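Local atomic coordinates of inactive glucansucrase (Lactobacillus reuteri, PDB entry 5JBD), a protein that belongs to glycoside hydrolase family 70, a family of large multidomain proteins built around a TIM-barrel domain. Residues Val92-Tyr105 and Lys152-Glu166. Numbering follows the deposited sequence.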
# COMPACT_ATOMS: atom_id res chain seq x y z
N VAL A 92 -26.77 -6.43 29.15
CA VAL A 92 -25.37 -6.05 29.34
C VAL A 92 -25.10 -5.64 30.80
O VAL A 92 -24.03 -5.92 31.33
CB VAL A 92 -24.93 -4.96 28.33
CG1 VAL A 92 -23.49 -4.49 28.57
CG2 VAL A 92 -25.07 -5.48 26.89
N GLN A 93 -26.08 -5.02 31.44
CA GLN A 93 -26.00 -4.70 32.86
C GLN A 93 -25.78 -5.97 33.68
O GLN A 93 -24.89 -6.03 34.53
CB GLN A 93 -27.27 -3.97 33.32
CG GLN A 93 -27.29 -3.56 34.80
CD GLN A 93 -28.60 -2.91 35.22
OE1 GLN A 93 -29.59 -3.02 34.53
NE2 GLN A 93 -28.59 -2.22 36.36
N ALA A 94 -26.60 -6.99 33.42
CA ALA A 94 -26.47 -8.27 34.12
C ALA A 94 -25.13 -8.91 33.80
O ALA A 94 -24.49 -9.46 34.70
CB ALA A 94 -27.63 -9.20 33.78
N GLN A 95 -24.67 -8.80 32.55
CA GLN A 95 -23.33 -9.28 32.18
C GLN A 95 -22.21 -8.57 32.93
O GLN A 95 -21.26 -9.21 33.38
CB GLN A 95 -23.06 -9.14 30.69
CG GLN A 95 -23.81 -10.09 29.77
CD GLN A 95 -23.50 -9.79 28.31
OE1 GLN A 95 -22.34 -9.81 27.91
NE2 GLN A 95 -24.52 -9.48 27.53
N PHE A 96 -22.33 -7.25 33.06
CA PHE A 96 -21.35 -6.46 33.83
C PHE A 96 -21.24 -6.95 35.26
O PHE A 96 -20.14 -7.17 35.77
CB PHE A 96 -21.70 -4.97 33.80
CG PHE A 96 -20.76 -4.12 34.59
CD1 PHE A 96 -19.55 -3.70 34.03
CD2 PHE A 96 -21.08 -3.71 35.87
CE1 PHE A 96 -18.68 -2.90 34.74
CE2 PHE A 96 -20.20 -2.92 36.60
CZ PHE A 96 -19.00 -2.51 36.03
N ILE A 97 -22.38 -7.14 35.90
CA ILE A 97 -22.44 -7.60 37.30
C ILE A 97 -21.79 -8.98 37.45
O ILE A 97 -20.90 -9.16 38.29
CB ILE A 97 -23.91 -7.59 37.84
CG1 ILE A 97 -24.41 -6.14 37.94
CG2 ILE A 97 -24.00 -8.26 39.21
CD1 ILE A 97 -25.92 -5.99 38.05
N LYS A 98 -22.22 -9.92 36.61
CA LYS A 98 -21.64 -11.27 36.54
C LYS A 98 -20.13 -11.27 36.32
O LYS A 98 -19.40 -11.95 37.04
CB LYS A 98 -22.28 -12.08 35.40
CG LYS A 98 -23.66 -12.64 35.68
CD LYS A 98 -24.07 -13.71 34.66
CE LYS A 98 -23.51 -15.12 34.79
NZ LYS A 98 -24.43 -16.16 34.24
N TYR A 99 -19.68 -10.52 35.32
CA TYR A 99 -18.27 -10.45 34.97
C TYR A 99 -17.42 -9.92 36.13
O TYR A 99 -16.43 -10.57 36.54
CB TYR A 99 -18.04 -9.60 33.71
CG TYR A 99 -16.59 -9.61 33.25
CD1 TYR A 99 -15.67 -8.71 33.78
CD2 TYR A 99 -16.13 -10.55 32.34
CE1 TYR A 99 -14.33 -8.74 33.42
CE2 TYR A 99 -14.80 -10.57 31.95
CZ TYR A 99 -13.91 -9.67 32.49
OH TYR A 99 -12.58 -9.68 32.13
N PHE A 100 -17.82 -8.79 36.71
CA PHE A 100 -17.07 -8.22 37.82
C PHE A 100 -17.02 -9.10 39.06
O PHE A 100 -15.95 -9.32 39.62
CB PHE A 100 -17.52 -6.79 38.13
CG PHE A 100 -16.74 -5.76 37.36
CD1 PHE A 100 -16.82 -5.73 35.98
CD2 PHE A 100 -15.87 -4.88 37.99
CE1 PHE A 100 -16.08 -4.82 35.25
CE2 PHE A 100 -15.13 -3.97 37.26
CZ PHE A 100 -15.24 -3.94 35.89
N VAL A 101 -18.16 -9.67 39.45
CA VAL A 101 -18.20 -10.56 40.62
C VAL A 101 -17.28 -11.78 40.40
O VAL A 101 -16.64 -12.25 41.35
CB VAL A 101 -19.65 -10.94 41.01
CG1 VAL A 101 -19.68 -12.05 42.05
CG2 VAL A 101 -20.40 -9.72 41.53
N ASN A 102 -17.16 -12.25 39.15
CA ASN A 102 -16.26 -13.37 38.80
C ASN A 102 -14.79 -13.00 38.50
O ASN A 102 -13.98 -13.89 38.27
CB ASN A 102 -16.84 -14.17 37.62
CG ASN A 102 -17.85 -15.21 38.06
OD1 ASN A 102 -17.47 -16.29 38.52
ND2 ASN A 102 -19.14 -14.89 37.95
N ASN A 103 -14.44 -11.71 38.55
CA ASN A 103 -13.07 -11.25 38.25
C ASN A 103 -12.54 -10.25 39.28
O ASN A 103 -12.02 -9.18 38.94
CB ASN A 103 -13.02 -10.69 36.83
CG ASN A 103 -13.10 -11.77 35.77
OD1 ASN A 103 -12.11 -12.42 35.47
ND2 ASN A 103 -14.30 -12.00 35.22
N GLY A 104 -12.67 -10.62 40.55
CA GLY A 104 -12.06 -9.89 41.66
C GLY A 104 -12.94 -8.95 42.47
O GLY A 104 -12.42 -8.27 43.34
N TYR A 105 -14.25 -8.93 42.23
CA TYR A 105 -15.14 -8.01 42.96
C TYR A 105 -16.28 -8.75 43.66
O TYR A 105 -17.45 -8.37 43.57
CB TYR A 105 -15.67 -6.93 42.02
CG TYR A 105 -14.57 -6.14 41.30
CD1 TYR A 105 -13.99 -6.63 40.13
CD2 TYR A 105 -14.12 -4.92 41.80
CE1 TYR A 105 -13.01 -5.92 39.47
CE2 TYR A 105 -13.13 -4.21 41.15
CZ TYR A 105 -12.57 -4.71 39.98
OH TYR A 105 -11.59 -4.01 39.32
N LYS A 152 -6.26 -1.05 37.85
CA LYS A 152 -6.87 -2.39 37.75
C LYS A 152 -8.29 -2.29 37.16
O LYS A 152 -8.63 -3.02 36.23
CB LYS A 152 -6.91 -3.10 39.10
CG LYS A 152 -7.27 -4.59 38.99
CD LYS A 152 -7.50 -5.22 40.36
CE LYS A 152 -7.94 -6.68 40.24
NZ LYS A 152 -9.30 -6.85 39.65
N LEU A 153 -9.11 -1.39 37.72
CA LEU A 153 -10.48 -1.16 37.22
C LEU A 153 -10.51 -0.88 35.73
O LEU A 153 -11.32 -1.47 34.99
CB LEU A 153 -11.15 -0.01 37.99
CG LEU A 153 -12.55 0.44 37.54
CD1 LEU A 153 -13.54 -0.71 37.55
CD2 LEU A 153 -13.04 1.55 38.45
N ALA A 154 -9.62 -0.01 35.27
CA ALA A 154 -9.52 0.34 33.85
C ALA A 154 -9.28 -0.89 32.95
O ALA A 154 -9.92 -1.03 31.90
CB ALA A 154 -8.43 1.38 33.62
N ASN A 155 -8.36 -1.75 33.37
CA ASN A 155 -8.10 -3.03 32.67
C ASN A 155 -9.32 -3.96 32.70
O ASN A 155 -9.65 -4.59 31.71
CB ASN A 155 -6.89 -3.75 33.27
CG ASN A 155 -5.56 -3.01 33.03
OD1 ASN A 155 -5.38 -2.32 32.03
ND2 ASN A 155 -4.63 -3.20 33.95
N ASP A 156 -9.99 -4.04 33.86
CA ASP A 156 -11.17 -4.88 34.02
C ASP A 156 -12.33 -4.39 33.14
O ASP A 156 -13.03 -5.20 32.54
CB ASP A 156 -11.57 -4.99 35.49
CG ASP A 156 -10.53 -5.75 36.32
OD1 ASP A 156 -9.79 -6.57 35.74
OD2 ASP A 156 -10.45 -5.53 37.54
N ILE A 157 -12.49 -3.08 33.02
CA ILE A 157 -13.49 -2.49 32.11
C ILE A 157 -13.19 -2.82 30.65
O ILE A 157 -14.09 -3.21 29.90
CB ILE A 157 -13.61 -0.96 32.31
CG1 ILE A 157 -14.25 -0.64 33.66
CG2 ILE A 157 -14.39 -0.30 31.17
CD1 ILE A 157 -15.76 -0.84 33.74
N ASN A 158 -11.93 -2.66 30.24
CA ASN A 158 -11.50 -2.99 28.87
C ASN A 158 -11.68 -4.49 28.58
O ASN A 158 -12.18 -4.85 27.53
CB ASN A 158 -10.05 -2.57 28.62
CG ASN A 158 -9.86 -1.06 28.62
OD1 ASN A 158 -10.78 -0.30 28.33
ND2 ASN A 158 -8.66 -0.62 28.98
N SER A 159 -11.32 -5.34 29.54
CA SER A 159 -11.54 -6.79 29.40
C SER A 159 -13.03 -7.14 29.32
O SER A 159 -13.43 -7.93 28.47
CB SER A 159 -10.87 -7.55 30.54
OG SER A 159 -9.49 -7.25 30.57
N PHE A 160 -13.85 -6.54 30.18
CA PHE A 160 -15.31 -6.74 30.09
C PHE A 160 -15.87 -6.31 28.75
O PHE A 160 -16.61 -7.07 28.12
CB PHE A 160 -16.08 -6.00 31.19
CG PHE A 160 -17.57 -6.01 30.97
CD1 PHE A 160 -18.29 -7.19 31.05
CD2 PHE A 160 -18.25 -4.84 30.63
CE1 PHE A 160 -19.67 -7.21 30.83
CE2 PHE A 160 -19.63 -4.85 30.41
CZ PHE A 160 -20.33 -6.04 30.51
N ALA A 161 -15.51 -5.10 28.31
CA ALA A 161 -16.06 -4.55 27.07
C ALA A 161 -15.77 -5.44 25.87
O ALA A 161 -16.64 -5.64 25.03
CB ALA A 161 -15.53 -3.16 26.81
N ALA A 162 -14.58 -6.03 25.85
CA ALA A 162 -14.18 -6.99 24.79
C ALA A 162 -15.05 -8.25 24.68
O ALA A 162 -15.06 -8.89 23.64
CB ALA A 162 -12.71 -7.38 24.95
N THR A 163 -15.78 -8.59 25.75
CA THR A 163 -16.72 -9.72 25.73
C THR A 163 -18.15 -9.35 25.28
O THR A 163 -18.98 -10.24 25.11
CB THR A 163 -16.82 -10.41 27.11
OG1 THR A 163 -17.59 -9.60 28.02
CG2 THR A 163 -15.42 -10.68 27.71
N VAL A 164 -18.43 -8.06 25.10
CA VAL A 164 -19.78 -7.60 24.74
C VAL A 164 -19.77 -7.22 23.26
O VAL A 164 -19.08 -6.27 22.88
CB VAL A 164 -20.19 -6.38 25.60
CG1 VAL A 164 -21.61 -5.93 25.26
CG2 VAL A 164 -20.06 -6.71 27.08
N PRO A 165 -20.51 -7.96 22.41
CA PRO A 165 -20.47 -7.70 20.96
C PRO A 165 -20.62 -6.23 20.58
O PRO A 165 -19.78 -5.71 19.84
CB PRO A 165 -21.66 -8.53 20.43
CG PRO A 165 -21.68 -9.71 21.34
CD PRO A 165 -21.28 -9.19 22.71
N GLU A 166 -21.64 -5.55 21.10
CA GLU A 166 -21.87 -4.16 20.69
C GLU A 166 -20.81 -3.14 21.16
O GLU A 166 -20.74 -2.03 20.61
CB GLU A 166 -23.30 -3.71 21.03
CG GLU A 166 -23.58 -3.48 22.50
CD GLU A 166 -25.06 -3.47 22.78
OE1 GLU A 166 -25.71 -2.44 22.50
OE2 GLU A 166 -25.56 -4.50 23.29
O HOH W 1 -19.97 -10.35 29.18
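Phe160 pushes its ring into a hole lined by Gln95, Phe96, Tyr99 and Phe100, the central knob between steeply crossing helical segments whose N-to-C directions differ by 128°. With CG anti to the backbone N, the ring leans across to helix 92-101. Phe96 turns its edge onto one face in a T-shaped pair, planes at 82°, while the opposite face carries CG2 of Val164, 3.5 Å above the plane. Tyr99 and Phe160 extend past one another, their rings inclined at 55°, and Phe160 CA sits over the tyrosine face as a CH-pi contact, 4.0 Å from the ring centroid. Behind Tyr99, Asn103 ND2 lies over the other face, fixed by its hydrogen bond to Tyr99 O. The flat tyrosine thus lies between backbone and amide, and its OH reaches CB of Ser159, small enough to admit it. Phe100 is the returning knob, set among Leu153, Asp156, Ile157 and Phe160, with Leu153 CD1 at its edge, 3.6 Å from CE2.

At one end, Tyr105 OH donates to Asp156 OD2 over 2.6 Å, on the anti lone pair; Lys152 NZ takes the syn lone pair of that oxygen at 2.7 Å, within a salt bridge. At the other, a water donates to both Gln95 OE1 and Thr163 OG1, and Thr163 OG1 in turn bonds Phe160 O. Helix 126-147 packs on the pair, Leu136 against Phe96 and Ile140 against Tyr105; the contact's centre lies about 37 Å from that of the chain. Interlocking aromatic rings form the middle, with polar bonds toward the ends; the lysine and phenol together would favour an ionised Asp156.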